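Local coordinates for protein cellulose hydrolase (Bacillus licheniformis, PDB 4YZT) that hydrolyses internal beta-1,4-glucosidic bonds of cellulose as a tri-modular family 5 endoglucanase, here holding cellotetraose, at residues Asn202-Glu205 with Leu206-Ser209; Ile253-Val256 with Tyr257-Phe260; Tyr169-Asn172 with Leu173-Arg176; Val291-Ala294 with His295-Gln298; Ser226-Asp229 with Tyr230-Asn233. All blocks are in the same frame, centred on the assembly; numbering follows the deposited sequence. Where two conformers were deposited one is given.

Interaction 1. Residues Asn202-Glu205 with Leu206-Ser209; sequences NKDE and LLHS
Glu205 and Ser209 meet through their side chains at the end of helix 203-208, a helix of barely two turns that links strands 194-196 and 218-224 in a beta-alpha-beta unit of the TIM barrel. The Glu205 chain bends back at CG (chi2 -71°), which swings the carboxylate toward the last turn. There Ser209 OG donates to Glu205 OE1 over 3.1 Å, arriving from above the carboxylate plane. Ser209 N holds the same glutamate by its backbone, 2.9 Å from Glu205 O, and His208 N comes to that oxygen from the same face of the carbonyl. At the other end Asn202 is the N-cap: its OD1 takes a bond from Glu205 N at 3.0 Å, in the carbonyl plane and on a lone pair, and a weak one from Asp204 N. Lys203 curls round at its outer end so that NZ reaches Asp204 OD1 at 2.7 Å, a salt bridge between neighbours in sequence, while CG rests against Leu207 CD1. Leu206 and Leu207 are buried, both packing on Phe260 of helix 243-261. The imidazole of His208 has Leu207 CB over the centre of one face, and its CD2 lies 3.1 Å from Asp204 O.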
# COMPACT_ATOMS: atom_id res chain seq x y z
N ASN A 202 -13.00 1.68 -9.88
CA ASN A 202 -13.52 0.57 -9.11
C ASN A 202 -13.77 -0.65 -10.00
O ASN A 202 -14.27 -0.53 -11.12
CB ASN A 202 -14.79 0.99 -8.35
CG ASN A 202 -15.48 -0.18 -7.66
OD1 ASN A 202 -16.29 -0.87 -8.27
ND2 ASN A 202 -15.17 -0.39 -6.39
N LYS A 203 -13.43 -1.82 -9.48
CA LYS A 203 -13.52 -3.07 -10.24
C LYS A 203 -14.97 -3.41 -10.63
O LYS A 203 -15.23 -3.92 -11.71
CB LYS A 203 -12.88 -4.18 -9.41
CG LYS A 203 -13.40 -5.56 -9.64
CD LYS A 203 -13.09 -6.41 -8.43
CE LYS A 203 -14.17 -6.29 -7.36
NZ LYS A 203 -15.34 -7.18 -7.65
N ASP A 204 -15.92 -3.11 -9.75
CA ASP A 204 -17.30 -3.46 -10.05
C ASP A 204 -17.89 -2.49 -11.07
O ASP A 204 -18.70 -2.89 -11.91
CB ASP A 204 -18.12 -3.50 -8.76
CG ASP A 204 -17.71 -4.64 -7.86
OD1 ASP A 204 -17.53 -5.76 -8.38
OD2 ASP A 204 -17.54 -4.43 -6.64
N GLU A 205 -17.46 -1.23 -11.03
CA GLU A 205 -17.88 -0.29 -12.06
C GLU A 205 -17.35 -0.72 -13.43
O GLU A 205 -18.05 -0.62 -14.45
CB GLU A 205 -17.42 1.13 -11.73
CG GLU A 205 -18.00 1.69 -10.44
CD GLU A 205 -19.49 2.04 -10.53
OE1 GLU A 205 -20.01 2.32 -11.63
OE2 GLU A 205 -20.14 2.03 -9.46
N LEU A 206 -16.10 -1.18 -13.45
CA LEU A 206 -15.49 -1.64 -14.69
C LEU A 206 -16.29 -2.80 -15.29
O LEU A 206 -16.44 -2.93 -16.52
CB LEU A 206 -14.03 -2.07 -14.43
CG LEU A 206 -13.20 -2.34 -15.68
CD1 LEU A 206 -12.82 -1.03 -16.35
CD2 LEU A 206 -11.97 -3.14 -15.30
N LEU A 207 -16.84 -3.64 -14.42
CA LEU A 207 -17.55 -4.84 -14.83
C LEU A 207 -19.00 -4.60 -15.21
O LEU A 207 -19.58 -5.38 -15.98
CB LEU A 207 -17.48 -5.87 -13.70
CG LEU A 207 -16.09 -6.48 -13.49
CD1 LEU A 207 -16.04 -7.29 -12.20
CD2 LEU A 207 -15.74 -7.35 -14.70
N HIS A 208 -19.60 -3.52 -14.69
CA HIS A 208 -21.05 -3.36 -14.81
C HIS A 208 -21.57 -2.06 -15.41
O HIS A 208 -22.71 -2.01 -15.86
CB HIS A 208 -21.69 -3.53 -13.43
CG HIS A 208 -21.38 -4.84 -12.78
ND1 HIS A 208 -21.64 -6.05 -13.39
CD2 HIS A 208 -20.82 -5.13 -11.59
CE1 HIS A 208 -21.25 -7.03 -12.60
NE2 HIS A 208 -20.75 -6.50 -11.50
N SER A 209 -20.76 -1.00 -15.40
CA SER A 209 -21.23 0.30 -15.87
C SER A 209 -20.35 0.86 -16.97
O SER A 209 -20.76 1.69 -17.79
CB SER A 209 -21.29 1.28 -14.70
OG SER A 209 -21.86 0.66 -13.56
O HOH W 1 -19.30 -6.85 -9.60

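Interaction 2. Residues Ile253-Val256 with Tyr257-Phe260; sequences IKPV and YEKF
This is an i to i+4 contact between successive turns of helix 243-261, one of the outer helices of the TIM barrel, with a polar pair on one side and an apolar pair on another. Lys254 and Glu258 supply the first. The lysine is fully extended and the glutamate runs straight out beyond CG; the two chains cross at an angle and meet through methylene and carboxylate: Lys254 CE lies 3.8 Å from Glu258 OE1. Lys254 NZ stays 4.7 Å from that same oxygen, too far for a salt bridge, though the opposite charges probably still attract. The other carboxylate oxygen, Glu258 OE2, turns inward to 3.6 Å from Pro255 CA. Beneath them Glu258 N bonds to Lys254 O at 2.9 Å, nearly in line with the carbonyl. Pro255 has no N-H to offer the preceding turn, and the helix is kinked here; the Tyr257 N bond to Ile253 O is weak. On the buried side Val256 CG1, anti to its own backbone N (chi1 175°), approaches Phe260 CD2 at 4.3 Å. Both residues also pack on helix 203-208 and on strand 218-224, and Tyr257 meets the ring of Tyr297. The Phe260 ring carries Lys259 CG over the centre of one face, 3.8 Å above its plane.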
# COMPACT_ATOMS: atom_id res chain seq x y z
N ILE A 253 -11.16 -10.74 -8.44
CA ILE A 253 -10.49 -10.27 -9.65
C ILE A 253 -10.68 -11.20 -10.86
O ILE A 253 -10.57 -10.76 -12.01
CB ILE A 253 -8.99 -10.03 -9.39
CG1 ILE A 253 -8.24 -11.35 -9.26
CG2 ILE A 253 -8.80 -9.17 -8.14
CD1 ILE A 253 -6.74 -11.16 -9.10
N LYS A 254 -10.99 -12.48 -10.62
CA LYS A 254 -11.28 -13.41 -11.73
C LYS A 254 -12.32 -12.92 -12.77
O LYS A 254 -12.12 -13.12 -13.97
CB LYS A 254 -11.74 -14.77 -11.16
CG LYS A 254 -12.00 -15.85 -12.21
CD LYS A 254 -12.41 -17.16 -11.55
CE LYS A 254 -12.67 -18.25 -12.56
NZ LYS A 254 -12.98 -19.53 -11.87
N PRO A 255 -13.42 -12.27 -12.34
CA PRO A 255 -14.37 -11.80 -13.37
C PRO A 255 -13.78 -10.75 -14.33
O PRO A 255 -14.31 -10.60 -15.44
CB PRO A 255 -15.50 -11.17 -12.54
CG PRO A 255 -15.45 -11.89 -11.24
CD PRO A 255 -13.98 -12.13 -10.99
N VAL A 256 -12.73 -10.05 -13.92
CA VAL A 256 -12.10 -9.05 -14.78
C VAL A 256 -11.29 -9.77 -15.85
O VAL A 256 -11.25 -9.36 -17.01
CB VAL A 256 -11.21 -8.07 -13.98
CG1 VAL A 256 -10.48 -7.11 -14.91
CG2 VAL A 256 -12.06 -7.29 -12.99
N TYR A 257 -10.66 -10.87 -15.45
CA TYR A 257 -10.01 -11.73 -16.41
C TYR A 257 -11.04 -12.29 -17.39
O TYR A 257 -10.82 -12.28 -18.60
CB TYR A 257 -9.27 -12.87 -15.71
CG TYR A 257 -8.82 -13.93 -16.67
CD1 TYR A 257 -7.68 -13.75 -17.44
CD2 TYR A 257 -9.53 -15.11 -16.80
CE1 TYR A 257 -7.26 -14.71 -18.33
CE2 TYR A 257 -9.12 -16.09 -17.69
CZ TYR A 257 -7.98 -15.88 -18.45
OH TYR A 257 -7.55 -16.85 -19.34
N GLU A 258 -12.16 -12.78 -16.88
CA GLU A 258 -13.12 -13.44 -17.75
C GLU A 258 -13.81 -12.50 -18.74
O GLU A 258 -14.04 -12.87 -19.89
CB GLU A 258 -14.17 -14.17 -16.91
CG GLU A 258 -13.63 -15.32 -16.04
CD GLU A 258 -14.69 -15.89 -15.11
OE1 GLU A 258 -15.04 -17.09 -15.26
OE2 GLU A 258 -15.20 -15.14 -14.25
N LYS A 259 -14.15 -11.29 -18.31
CA LYS A 259 -14.87 -10.36 -19.18
C LYS A 259 -13.94 -9.65 -20.15
O LYS A 259 -14.32 -9.40 -21.29
CB LYS A 259 -15.64 -9.30 -18.36
CG LYS A 259 -16.53 -8.41 -19.24
CD LYS A 259 -17.48 -7.55 -18.43
CE LYS A 259 -18.50 -6.88 -19.35
NZ LYS A 259 -19.62 -6.31 -18.56
N PHE A 260 -12.73 -9.34 -19.69
CA PHE A 260 -11.87 -8.43 -20.44
C PHE A 260 -10.56 -9.04 -20.90
O PHE A 260 -10.25 -9.01 -22.08
CB PHE A 260 -11.59 -7.17 -19.63
CG PHE A 260 -12.83 -6.33 -19.37
CD1 PHE A 260 -13.55 -5.79 -20.43
CD2 PHE A 260 -13.25 -6.06 -18.08
CE1 PHE A 260 -14.69 -5.02 -20.20
CE2 PHE A 260 -14.37 -5.28 -17.84
CZ PHE A 260 -15.10 -4.76 -18.90

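Interaction 3. Residues Tyr169-Asn172 with Leu173-Arg176; sequences YQMN and LLNR
Four regular i to i+4 bonds run from Tyr169-Asn172 to Leu173-Arg176, with Asn175 N to Met171 O the straightest at 167° and 2.9 Å long. Over that bond the side chains of the same two residues meet. Met171 leaves the backbone with CG anti to N (chi1 174°) and then folds back at CG and SD, which brings its methyl CE down onto the amide of Asn175: CE is 3.1 Å from OD1 and 3.6 Å from CG, a tight approach with the two groups at a slant to each other. The same methyl also touches Leu174 CD2 at 4.2 Å, beside the amide. Helix 168-184 is the crossover between strands 155-158 and 194-196 of the TIM barrel, and the amide of Asn175 is tied to the residue just after the second strand, since ND2 donates to Gly197 O. A water joins the two asparagines, giving a proton to Asn172 OD1 at 2.9 Å and accepting one from Asn175 ND2 at 2.8 Å. Asn172 is also held by the chain that follows helix 203-208: ND2 donates to Ser209 O, and OD1 accepts from Glu211 N. Leu173 and Leu174 pack against helix 130-147. On the exposed side the Arg176 chain bends at chi3 back toward the preceding turn, leaving NH1 3.7 Å from Asn172 O.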
# COMPACT_ATOMS: atom_id res chain seq x y z
N TYR A 169 -22.64 7.23 -17.46
CA TYR A 169 -22.74 7.72 -18.83
C TYR A 169 -21.72 8.82 -19.09
O TYR A 169 -21.06 8.85 -20.13
CB TYR A 169 -24.15 8.24 -19.12
CG TYR A 169 -24.32 8.73 -20.52
CD1 TYR A 169 -24.77 7.87 -21.51
CD2 TYR A 169 -24.04 10.05 -20.86
CE1 TYR A 169 -24.93 8.30 -22.81
CE2 TYR A 169 -24.20 10.49 -22.16
CZ TYR A 169 -24.65 9.61 -23.13
OH TYR A 169 -24.83 10.01 -24.44
N GLN A 170 -21.62 9.74 -18.13
CA GLN A 170 -20.67 10.85 -18.24
C GLN A 170 -19.23 10.36 -18.22
O GLN A 170 -18.37 10.89 -18.92
CB GLN A 170 -20.90 11.83 -17.10
CG GLN A 170 -22.15 12.67 -17.24
CD GLN A 170 -22.27 13.66 -16.10
OE1 GLN A 170 -22.44 13.26 -14.95
NE2 GLN A 170 -22.14 14.95 -16.41
N MET A 171 -18.98 9.34 -17.41
CA MET A 171 -17.68 8.71 -17.35
C MET A 171 -17.30 8.14 -18.71
O MET A 171 -16.19 8.33 -19.21
CB MET A 171 -17.66 7.59 -16.31
CG MET A 171 -16.37 6.80 -16.32
SD MET A 171 -15.07 7.60 -15.35
CE MET A 171 -13.85 7.96 -16.59
N ASN A 172 -18.24 7.43 -19.32
CA ASN A 172 -17.97 6.85 -20.63
C ASN A 172 -17.79 7.93 -21.70
O ASN A 172 -16.93 7.79 -22.58
CB ASN A 172 -19.08 5.86 -21.00
CG ASN A 172 -19.01 4.57 -20.17
OD1 ASN A 172 -17.92 4.09 -19.81
ND2 ASN A 172 -20.17 4.00 -19.87
N LEU A 173 -18.55 9.01 -21.60
CA LEU A 173 -18.37 10.16 -22.48
C LEU A 173 -16.99 10.78 -22.28
O LEU A 173 -16.32 11.13 -23.25
CB LEU A 173 -19.45 11.23 -22.24
CG LEU A 173 -19.26 12.58 -22.96
CD1 LEU A 173 -19.29 12.39 -24.46
CD2 LEU A 173 -20.30 13.61 -22.54
N LEU A 174 -16.59 10.91 -21.03
CA LEU A 174 -15.34 11.57 -20.70
C LEU A 174 -14.19 10.76 -21.29
O LEU A 174 -13.29 11.32 -21.90
CB LEU A 174 -15.18 11.73 -19.19
CG LEU A 174 -13.94 12.42 -18.59
CD1 LEU A 174 -14.26 12.88 -17.16
CD2 LEU A 174 -12.74 11.49 -18.57
N ASN A 175 -14.24 9.44 -21.11
CA ASN A 175 -13.20 8.57 -21.67
C ASN A 175 -13.08 8.71 -23.18
O ASN A 175 -11.97 8.82 -23.72
CB ASN A 175 -13.46 7.10 -21.31
CG ASN A 175 -13.11 6.78 -19.87
OD1 ASN A 175 -12.38 7.53 -19.23
ND2 ASN A 175 -13.62 5.66 -19.37
N ARG A 176 -14.23 8.70 -23.86
CA ARG A 176 -14.27 8.77 -25.31
C ARG A 176 -13.73 10.11 -25.82
O ARG A 176 -12.99 10.15 -26.80
CB ARG A 176 -15.71 8.55 -25.81
CG ARG A 176 -15.84 8.62 -27.33
CD ARG A 176 -17.23 8.18 -27.82
NE ARG A 176 -18.33 8.94 -27.24
CZ ARG A 176 -19.09 8.50 -26.24
NH1 ARG A 176 -18.87 7.30 -25.74
NH2 ARG A 176 -20.08 9.26 -25.77
O HOH W 2 -15.31 4.25 -21.05

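Interaction 4. Residues Val291-Ala294 with His295-Gln298; sequences VRLA and HKYQ
The Tyr297 ring is the main flat group, with Lys296 CG over the centre of one face, 4.2 Å above the plane, and Leu293 reaching it from the preceding turn, CD2 to Tyr297 CE2 4.4 Å. Leu293 O also lies close, 3.3 Å from Tyr297 CD2 and obliquely to the ring. With chi1 at -72°, CG stands anti to the carbonyl carbon and beside the backbone N, and the ring is thereby laid back along the helix toward Leu293. The phenol is fixed at its far end too: Tyr297 OH bonds to Glu250 of helix 243-261. The extended chain of Lys296 runs beside Leu293 CD2 to a salt bridge with the same Glu250 carboxylate, so one acid draws both groups to the neighbouring helix. His295 leans on Leu28, and Ala294 packs inward on Ile269. Along the backbone Lys296 N bonds to Arg292 O at 2.9 Å, and Tyr297 N reaches Leu293 O at 3.0 Å plus a weak bond to Ala294 O. Gln298 then turns to positive phi, with Gln298 N bonded to His295 O and Met299 N to Ala294 O. That is a Schellman motif, ending helix 280-296 just before strand 299-303, the last strand of the TIM barrel.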
# COMPACT_ATOMS: atom_id res chain seq x y z
N VAL A 291 -0.18 -10.44 -5.60
CA VAL A 291 0.63 -10.24 -6.80
C VAL A 291 0.65 -11.52 -7.65
O VAL A 291 0.60 -11.43 -8.88
CB VAL A 291 2.07 -9.80 -6.44
CG1 VAL A 291 2.93 -9.67 -7.72
CG2 VAL A 291 2.00 -8.46 -5.72
N ARG A 292 0.69 -12.69 -7.01
CA ARG A 292 0.64 -13.94 -7.77
C ARG A 292 -0.69 -14.09 -8.50
O ARG A 292 -0.73 -14.59 -9.61
CB ARG A 292 0.89 -15.16 -6.87
CG ARG A 292 2.35 -15.30 -6.43
CD ARG A 292 2.74 -16.73 -6.08
NE ARG A 292 2.22 -17.19 -4.79
CZ ARG A 292 1.11 -17.91 -4.65
NH1 ARG A 292 0.40 -18.26 -5.71
NH2 ARG A 292 0.72 -18.29 -3.43
N LEU A 293 -1.78 -13.65 -7.88
CA LEU A 293 -3.09 -13.72 -8.53
C LEU A 293 -3.17 -12.76 -9.73
O LEU A 293 -3.67 -13.13 -10.79
CB LEU A 293 -4.22 -13.44 -7.54
CG LEU A 293 -4.53 -14.56 -6.55
CD1 LEU A 293 -5.47 -14.05 -5.43
CD2 LEU A 293 -5.15 -15.74 -7.30
N ALA A 294 -2.66 -11.54 -9.56
CA ALA A 294 -2.58 -10.60 -10.67
C ALA A 294 -1.77 -11.20 -11.82
O ALA A 294 -2.17 -11.16 -12.99
CB ALA A 294 -1.98 -9.28 -10.21
N HIS A 295 -0.61 -11.77 -11.50
CA HIS A 295 0.21 -12.39 -12.53
C HIS A 295 -0.53 -13.53 -13.22
O HIS A 295 -0.53 -13.62 -14.46
CB HIS A 295 1.54 -12.89 -11.93
CG HIS A 295 2.63 -13.06 -12.94
ND1 HIS A 295 2.84 -14.25 -13.61
CD2 HIS A 295 3.56 -12.20 -13.41
CE1 HIS A 295 3.84 -14.11 -14.45
NE2 HIS A 295 4.31 -12.88 -14.34
N LYS A 296 -1.16 -14.40 -12.44
CA LYS A 296 -1.94 -15.52 -12.98
C LYS A 296 -2.98 -15.06 -13.99
O LYS A 296 -3.22 -15.72 -15.01
CB LYS A 296 -2.63 -16.28 -11.84
CG LYS A 296 -3.59 -17.39 -12.26
CD LYS A 296 -4.27 -17.98 -11.01
CE LYS A 296 -5.12 -19.18 -11.32
NZ LYS A 296 -5.84 -19.66 -10.09
N TYR A 297 -3.62 -13.93 -13.70
CA TYR A 297 -4.70 -13.46 -14.56
C TYR A 297 -4.23 -12.37 -15.52
O TYR A 297 -5.04 -11.65 -16.10
CB TYR A 297 -5.89 -13.00 -13.72
CG TYR A 297 -6.62 -14.18 -13.07
CD1 TYR A 297 -7.29 -15.11 -13.85
CD2 TYR A 297 -6.61 -14.36 -11.69
CE1 TYR A 297 -7.94 -16.19 -13.28
CE2 TYR A 297 -7.26 -15.45 -11.11
CZ TYR A 297 -7.93 -16.35 -11.91
OH TYR A 297 -8.57 -17.44 -11.36
N GLN A 298 -2.91 -12.28 -15.70
CA GLN A 298 -2.31 -11.36 -16.67
C GLN A 298 -2.67 -9.88 -16.45
O GLN A 298 -2.93 -9.15 -17.42
CB GLN A 298 -2.71 -11.77 -18.09
CG GLN A 298 -2.40 -13.23 -18.41
CD GLN A 298 -2.99 -13.66 -19.73
OE1 GLN A 298 -2.94 -12.92 -20.71
NE2 GLN A 298 -3.59 -14.84 -19.76

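Interaction 5. Residues Ser226-Asp229 with Tyr230-Asn233; sequences SPWD and YVSN
Backbone bonds first: Pro227, preceded by a cis peptide, stands at the N-cap, and its carbonyl oxygen takes a nearly linear bond from Val231 N at 3.0 Å and a weak one from Tyr230 N. Ser232 N bonds to Trp228 O, also at 3.0 Å. Polar against aromatic comes next. Ser232 OG lies over the centre of one face of the Trp228 indole, 3.4 Å above the plane and 3.4 Å from CE2. With CG anti to the backbone N (chi1 179°) the indole leaves the helix outward, and its benzo ring then leans over Ser232. Apolar contacts flank this pair. Val231 CG2, wedged between its own backbone N and carbonyl carbon, meets Trp228 CE3 at 4.2 Å, and at the start of the turn Pro227 CD touches Tyr230 CB at the same distance, 4.2 Å. Charge is settled outside the turn, Asp229 making a salt bridge with Arg237. Trp228 meets Trp234 edge-to-face, while the Tyr230 ring packs with those of Trp240 and Tyr286. The side chain of Trp228 comes within about 4 Å of a bound glucose unit, so the turn borders the cellotetraose in the cleft. Asn233, at positive phi and with its N bonded to Tyr230 O, closes helix 228-231, which follows strand 218-224 of the TIM barrel, with a Schellman motif.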
# COMPACT_ATOMS: atom_id res chain seq x y z
N SER A 226 -8.74 -4.30 -0.98
CA SER A 226 -9.61 -5.11 -0.12
C SER A 226 -8.86 -6.19 0.63
O SER A 226 -7.92 -6.79 0.11
CB SER A 226 -10.72 -5.73 -0.95
OG SER A 226 -11.53 -4.71 -1.50
N PRO A 227 -9.26 -6.44 1.90
CA PRO A 227 -10.30 -5.75 2.67
C PRO A 227 -9.78 -4.42 3.20
O PRO A 227 -8.68 -4.37 3.74
CB PRO A 227 -10.60 -6.72 3.83
CG PRO A 227 -9.83 -8.01 3.51
CD PRO A 227 -8.69 -7.58 2.64
N TRP A 228 -10.56 -3.36 3.04
CA TRP A 228 -10.13 -2.02 3.42
C TRP A 228 -9.66 -1.95 4.87
O TRP A 228 -8.65 -1.30 5.18
CB TRP A 228 -11.25 -1.01 3.22
CG TRP A 228 -10.85 0.37 3.62
CD1 TRP A 228 -11.24 1.05 4.74
CD2 TRP A 228 -9.97 1.25 2.90
NE1 TRP A 228 -10.65 2.30 4.76
CE2 TRP A 228 -9.87 2.44 3.65
CE3 TRP A 228 -9.26 1.14 1.69
CZ2 TRP A 228 -9.09 3.52 3.23
CZ3 TRP A 228 -8.48 2.21 1.28
CH2 TRP A 228 -8.41 3.38 2.05
N ASP A 229 -10.38 -2.63 5.77
CA ASP A 229 -10.06 -2.50 7.18
C ASP A 229 -8.82 -3.33 7.56
O ASP A 229 -8.17 -3.04 8.56
CB ASP A 229 -11.27 -2.86 8.08
CG ASP A 229 -12.06 -4.07 7.60
OD1 ASP A 229 -11.94 -4.49 6.43
OD2 ASP A 229 -12.81 -4.60 8.43
N TYR A 230 -8.45 -4.32 6.75
CA TYR A 230 -7.17 -4.98 6.98
C TYR A 230 -6.03 -4.10 6.45
O TYR A 230 -5.05 -3.86 7.18
CB TYR A 230 -7.08 -6.38 6.33
CG TYR A 230 -5.62 -6.78 6.25
CD1 TYR A 230 -4.87 -7.00 7.41
CD2 TYR A 230 -4.96 -6.82 5.02
CE1 TYR A 230 -3.52 -7.31 7.35
CE2 TYR A 230 -3.60 -7.12 4.94
CZ TYR A 230 -2.89 -7.36 6.11
OH TYR A 230 -1.54 -7.65 6.04
N VAL A 231 -6.14 -3.61 5.21
CA VAL A 231 -5.00 -2.89 4.64
C VAL A 231 -4.74 -1.60 5.40
O VAL A 231 -3.59 -1.18 5.52
CB VAL A 231 -5.17 -2.61 3.11
CG1 VAL A 231 -5.35 -3.91 2.34
CG2 VAL A 231 -6.31 -1.67 2.83
N SER A 232 -5.79 -1.02 5.97
CA SER A 232 -5.66 0.24 6.72
C SER A 232 -5.58 0.07 8.24
O SER A 232 -5.45 1.07 8.99
CB SER A 232 -6.85 1.16 6.41
OG SER A 232 -6.92 1.45 5.02
N ASN A 233 -5.62 -1.18 8.70
CA ASN A 233 -5.74 -1.51 10.14
C ASN A 233 -6.85 -0.68 10.79
O ASN A 233 -6.61 0.13 11.68
CB ASN A 233 -4.42 -1.30 10.87
CG ASN A 233 -4.47 -1.79 12.32
OD1 ASN A 233 -5.40 -2.51 12.70
ND2 ASN A 233 -3.49 -1.40 13.12

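In the fold
All five contacts belong to the TIM-barrel module, and each lies along one helix or at its ends. Interactions 1, 2 and 4 form a row on its outer layer: helix 203-208 packs on helix 243-261 and is joined to it by Leu207 O with Lys259 NZ, while interaction 2 meets interaction 4 through Tyr257 and Tyr297. Interaction 3, farthest from the chain centre, touches interaction 1 through the residue after helix 203-208. Interactions 1, 2 and 4 set apolar side chains inward and charged ones outward, whereas interaction 3 also buries an amide. Interaction 5 stands apart: it touches none of the others, has no fully exposed residue, and relies on aromatic rings beside the sugar.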